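Local structure of probable oxidoreductase (Mycobacterium abscessus, 4EYE) at residues G35-D40 against E321-L326; G184-A189 against G204-L209. The protein is probably an oxidoreductase of the quinone-oxidoreductase-like branch of the medium-chain dehydrogenases, with a substrate not yet established. All coordinates share one frame; numbering follows the deposited sequence.

Contact 1. Residues G35-D40 against E321-L326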
loop_
_atom_site.group_PDB
_atom_site.type_symbol
_atom_site.label_atom_id
_atom_site.label_comp_id
_atom_site.label_asym_id
_atom_site.label_seq_id
_atom_site.Cartn_x
_atom_site.Cartn_y
_atom_site.Cartn_z
ATOM N N GLY A 35 -5.726 19.857 -10.118
ATOM C CA GLY A 35 -4.885 20.912 -9.540
ATOM C C GLY A 35 -3.395 20.638 -9.493
ATOM O O GLY A 35 -2.613 21.438 -8.910
ATOM N N LEU A 36 -2.963 19.534 -10.080
ATOM C CA LEU A 36 -1.574 19.122 -9.965
ATOM C C LEU A 36 -0.781 19.741 -11.110
ATOM O O LEU A 36 -1.189 19.635 -12.250
ATOM C CB LEU A 36 -1.434 17.596 -9.993
ATOM C CG LEU A 36 -1.967 16.765 -8.816
ATOM C CD1 LEU A 36 -1.856 15.279 -9.066
ATOM C CD2 LEU A 36 -1.215 17.109 -7.557
ATOM N N VAL A 37 0.365 20.327 -10.802
ATOM C CA VAL A 37 1.210 20.992 -11.782
ATOM C C VAL A 37 2.655 20.490 -11.649
ATOM O O VAL A 37 3.172 20.370 -10.554
ATOM C CB VAL A 37 1.137 22.543 -11.586
ATOM C CG1 VAL A 37 1.994 23.272 -12.636
ATOM C CG2 VAL A 37 -0.327 23.056 -11.665
ATOM N N TYR A 38 3.284 20.175 -12.776
ATOM C CA TYR A 38 4.693 19.777 -12.841
ATOM C C TYR A 38 5.502 21.051 -12.882
ATOM O O TYR A 38 5.374 21.810 -13.826
ATOM C CB TYR A 38 4.952 18.978 -14.133
ATOM C CG TYR A 38 6.354 18.422 -14.264
ATOM C CD1 TYR A 38 6.839 17.546 -13.348
ATOM C CD2 TYR A 38 7.148 18.697 -15.408
ATOM C CE1 TYR A 38 8.094 16.982 -13.490
ATOM C CE2 TYR A 38 8.421 18.155 -15.548
ATOM C CZ TYR A 38 8.878 17.305 -14.581
ATOM O OH TYR A 38 10.120 16.727 -14.651
ATOM N N THR A 39 6.319 21.299 -11.889
ATOM C CA THR A 39 6.889 22.641 -11.699
ATOM C C THR A 39 8.200 22.558 -10.958
ATOM O O THR A 39 8.643 21.485 -10.579
ATOM C CB THR A 39 5.919 23.557 -10.913
ATOM O OG1 THR A 39 6.405 24.897 -10.953
ATOM C CG2 THR A 39 5.764 23.133 -9.467
ATOM N N ASP A 40 8.836 23.693 -10.743
ATOM C CA ASP A 40 10.080 23.734 -9.993
ATOM C C ASP A 40 9.816 24.039 -8.547
ATOM O O ASP A 40 8.931 24.825 -8.253
ATOM C CB ASP A 40 11.003 24.788 -10.591
ATOM C CG ASP A 40 11.333 24.485 -12.036
ATOM O OD1 ASP A 40 11.863 23.388 -12.317
ATOM O OD2 ASP A 40 10.995 25.311 -12.906
ATOM N N GLU A 321 4.088 13.547 -16.113
ATOM C CA GLU A 321 2.717 13.224 -16.390
ATOM C C GLU A 321 1.915 12.804 -15.143
ATOM O O GLU A 321 0.962 12.027 -15.244
ATOM C CB GLU A 321 2.648 12.087 -17.408
ATOM C CG GLU A 321 3.109 12.459 -18.800
ATOM C CD GLU A 321 2.246 13.558 -19.433
ATOM O OE1 GLU A 321 0.991 13.588 -19.308
ATOM O OE2 GLU A 321 2.838 14.410 -20.081
ATOM N N GLY A 322 2.369 13.249 -13.987
ATOM C CA GLY A 322 1.716 12.918 -12.711
ATOM C C GLY A 322 0.233 13.277 -12.640
ATOM O O GLY A 322 -0.555 12.559 -12.013
ATOM N N ARG A 323 -0.171 14.381 -13.247
ATOM C CA ARG A 323 -1.601 14.696 -13.245
ATOM C C ARG A 323 -2.416 13.592 -13.897
ATOM O O ARG A 323 -3.359 13.056 -13.280
ATOM C CB ARG A 323 -1.932 16.015 -13.935
ATOM C CG ARG A 323 -3.417 16.149 -14.221
ATOM C CD ARG A 323 -3.734 17.349 -15.112
ATOM N NE ARG A 323 -3.190 18.545 -14.514
ATOM C CZ ARG A 323 -3.532 19.788 -14.853
ATOM N NH1 ARG A 323 -4.462 20.000 -15.793
ATOM N NH2 ARG A 323 -2.957 20.812 -14.206
ATOM N N GLN A 324 -2.062 13.234 -15.115
ATOM C CA GLN A 324 -2.766 12.126 -15.777
ATOM C C GLN A 324 -2.654 10.793 -15.001
ATOM O O GLN A 324 -3.591 10.017 -14.981
ATOM C CB GLN A 324 -2.231 11.912 -17.197
ATOM C CG GLN A 324 -3.040 10.889 -18.010
ATOM C CD GLN A 324 -4.482 11.349 -18.205
ATOM O OE1 GLN A 324 -5.427 10.656 -17.814
ATOM N NE2 GLN A 324 -4.657 12.565 -18.733
ATOM N N ALA A 325 -1.488 10.534 -14.386
ATOM C CA ALA A 325 -1.282 9.320 -13.616
ATOM C C ALA A 325 -2.330 9.281 -12.489
ATOM O O ALA A 325 -3.027 8.256 -12.265
ATOM C CB ALA A 325 0.147 9.284 -13.043
ATOM N N LEU A 326 -2.438 10.394 -11.772
ATOM C CA LEU A 326 -3.349 10.454 -10.635
ATOM C C LEU A 326 -4.825 10.384 -11.071
ATOM O O LEU A 326 -5.664 9.825 -10.375
ATOM C CB LEU A 326 -3.056 11.685 -9.748
ATOM C CG LEU A 326 -2.137 11.440 -8.551
ATOM C CD1 LEU A 326 -2.915 10.581 -7.500
ATOM C CD2 LEU A 326 -0.846 10.756 -8.987
#
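R323 reaches from the first turn of helix 322-330 to the backbone carbonyl of L36, and all the hydrogen bonding between the two segments passes through that oxygen. NH2 of R323 lies 2.9 Å from O of L36, with an N-H...O angle of 159°; NE of R323 approaches the same oxygen at 3.2 Å and is less straight. The grip is side-on: L36 O sits practically in the guanidinium plane, NE lies in the carbonyl plane, and NH2 is raised above it. The arginine chain leaves with CG anti to its backbone N (chi1 166°) and bends at chi3, which turns the NE edge back toward the strand.

Apolar packing forms the second, buried component. CD1 of L36 rests 3.8 Å from CB of L326, and the two leucine side chains cross at about a right angle. L36 also touches I25, P82 and T68, while L326 meets Y65 and Y114, so the pair is part of a mainly apolar cluster where the hairpin 21-27/36-42, helix 322-330, helix 62-68 and neighbouring loops meet.

The chemistry implies a division of labour: leucines fill the interior, while an exposed arginine supplies two N-H groups to one strand carbonyl and so fixes the rotation of its guanidinium.

Contact 2. Residues G184-A189 against G204-L209; sequences GAKVIA and GADIVL
V187 and D206 begin the pairing of two parallel strands, and the carboxylate takes part directly. OD2 of D206 accepts the V187 N-H at 2.7 Å, almost straight at 171° and through its anti lone pair. In return V187 O receives two N-H groups in its carbonyl plane: D206 N lies 2.8 Å from V187 O, and I207 N lies 3.3 Å from V187 O. Regular parallel pairing follows, with A189 N to I207 O at 2.8 Å and L209 N to A189 O at 2.8 Å.

The compact side lies beneath helix 197-203. There CB of A189 meets CB of A205 at 3.7 Å, and V200 covers both; two methyl groups permit this close approach. On the other face I188 and I207 lie side by side, their CG2 atoms 4.1 Å apart, and CG2 of I188 also touches CD1 of L209.

The side nearer solvent, with the partly exposed K186 and D206, is looser in its charge pairing. K186 runs out fully extended, its CG passing D206, yet its NZ stays 6.3 Å from OD2 of D206, too far for a salt bridge. K181, from helix 171-182, makes that bridge instead.

D206 OD2 thus serves a backbone amide and a lysine together, an environment that would be expected to favour the ionised carboxylate where the beta-alpha-beta crossover returns from helix 197-203 into strand 207-210.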
loop_
_atom_site.group_PDB
_atom_site.type_symbol
_atom_site.label_atom_id
_atom_site.label_comp_id
_atom_site.label_asym_id
_atom_site.label_seq_id
_atom_site.Cartn_x
_atom_site.Cartn_y
_atom_site.Cartn_z
ATOM N N GLY A 184 1.328 -19.142 3.593
ATOM C CA GLY A 184 0.713 -20.498 3.558
ATOM C C GLY A 184 -0.815 -20.523 3.648
ATOM O O GLY A 184 -1.387 -21.575 3.961
ATOM N N ALA A 185 -1.480 -19.393 3.365
ATOM C CA ALA A 185 -2.937 -19.351 3.328
ATOM C C ALA A 185 -3.507 -19.695 1.942
ATOM O O ALA A 185 -2.838 -19.596 0.924
ATOM C CB ALA A 185 -3.486 -17.992 3.766
ATOM N N LYS A 186 -4.774 -20.065 1.933
ATOM C CA LYS A 186 -5.572 -20.104 0.706
ATOM C C LYS A 186 -6.316 -18.795 0.585
ATOM O O LYS A 186 -6.767 -18.252 1.591
ATOM C CB LYS A 186 -6.558 -21.268 0.748
ATOM C CG LYS A 186 -7.421 -21.435 -0.519
ATOM C CD LYS A 186 -8.295 -22.724 -0.512
ATOM C CE LYS A 186 -9.245 -22.752 -1.732
ATOM N NZ LYS A 186 -9.884 -24.088 -1.972
ATOM N N VAL A 187 -6.395 -18.287 -0.644
ATOM C CA VAL A 187 -6.955 -16.992 -0.912
ATOM C C VAL A 187 -8.113 -17.090 -1.903
ATOM O O VAL A 187 -7.967 -17.583 -3.022
ATOM C CB VAL A 187 -5.906 -15.976 -1.473
ATOM C CG1 VAL A 187 -6.598 -14.677 -1.850
ATOM C CG2 VAL A 187 -4.800 -15.678 -0.460
ATOM N N ILE A 188 -9.265 -16.604 -1.461
ATOM C CA ILE A 188 -10.394 -16.344 -2.336
ATOM C C ILE A 188 -10.427 -14.832 -2.510
ATOM O O ILE A 188 -10.415 -14.113 -1.506
ATOM C CB ILE A 188 -11.726 -16.832 -1.714
ATOM C CG1 ILE A 188 -11.720 -18.354 -1.541
ATOM C CG2 ILE A 188 -12.902 -16.512 -2.637
ATOM C CD1 ILE A 188 -12.795 -18.871 -0.598
ATOM N N ALA A 189 -10.440 -14.367 -3.755
ATOM C CA ALA A 189 -10.471 -12.957 -4.062
ATOM C C ALA A 189 -11.793 -12.583 -4.706
ATOM O O ALA A 189 -12.286 -13.313 -5.593
ATOM C CB ALA A 189 -9.333 -12.629 -5.003
ATOM N N GLY A 204 -1.952 -14.662 -7.651
ATOM C CA GLY A 204 -1.945 -15.908 -6.867
ATOM C C GLY A 204 -3.185 -16.241 -6.068
ATOM O O GLY A 204 -3.140 -17.127 -5.237
ATOM N N ALA A 205 -4.303 -15.582 -6.327
ATOM C CA ALA A 205 -5.584 -15.965 -5.734
ATOM C C ALA A 205 -5.929 -17.386 -6.182
ATOM O O ALA A 205 -5.780 -17.713 -7.358
ATOM C CB ALA A 205 -6.701 -15.020 -6.155
ATOM N N ASP A 206 -6.391 -18.206 -5.243
ATOM C CA ASP A 206 -6.791 -19.574 -5.570
ATOM C C ASP A 206 -8.150 -19.623 -6.287
ATOM O O ASP A 206 -8.356 -20.421 -7.175
ATOM C CB ASP A 206 -6.814 -20.419 -4.297
ATOM C CG ASP A 206 -5.461 -20.490 -3.632
ATOM O OD1 ASP A 206 -4.590 -21.210 -4.158
ATOM O OD2 ASP A 206 -5.246 -19.827 -2.591
ATOM N N ILE A 207 -9.067 -18.746 -5.885
ATOM C CA ILE A 207 -10.397 -18.681 -6.483
ATOM C C ILE A 207 -10.688 -17.192 -6.631
ATOM O O ILE A 207 -10.442 -16.416 -5.685
ATOM C CB ILE A 207 -11.467 -19.315 -5.567
ATOM C CG1 ILE A 207 -11.404 -20.855 -5.611
ATOM C CG2 ILE A 207 -12.858 -18.853 -5.985
ATOM C CD1 ILE A 207 -10.972 -21.524 -4.316
ATOM N N VAL A 208 -11.110 -16.787 -7.828
ATOM C CA VAL A 208 -11.556 -15.428 -8.038
ATOM C C VAL A 208 -13.059 -15.424 -8.296
ATOM O O VAL A 208 -13.561 -16.277 -8.993
ATOM C CB VAL A 208 -10.803 -14.753 -9.195
ATOM C CG1 VAL A 208 -11.248 -13.305 -9.328
ATOM C CG2 VAL A 208 -9.308 -14.835 -8.951
ATOM N N LEU A 209 -13.763 -14.466 -7.702
ATOM C CA LEU A 209 -15.207 -14.341 -7.823
ATOM C C LEU A 209 -15.580 -12.901 -8.079
ATOM O O LEU A 209 -14.948 -11.996 -7.524
ATOM C CB LEU A 209 -15.899 -14.795 -6.537
ATOM C CG LEU A 209 -15.874 -16.291 -6.270
ATOM C CD1 LEU A 209 -16.280 -16.522 -4.825
ATOM C CD2 LEU A 209 -16.791 -17.011 -7.255
#

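In the fold
The two contacts lie on opposite sides of the chain's centre, 36 Å apart between centres and about 23 Å between nearest atoms, without touching. In chain order, 35-40 comes first, then 184-189 and 204-209, and finally 321-326, so contact 1 joins distant parts of the sequence around contact 2. They share no sheet: contact 1 packs helix 322-330 on the hairpin 21-27/36-42, whereas contact 2 pairs the edge strand 207-210 with 186-191 in the six-stranded parallel sheet. Its 3-2-1-4-5-6 order is that of a Rossmann fold, the family's usual nucleotide-binding domain. Contact 1 unites an early strand and a late helix, consistent with a catalytic domain built from both terminal regions.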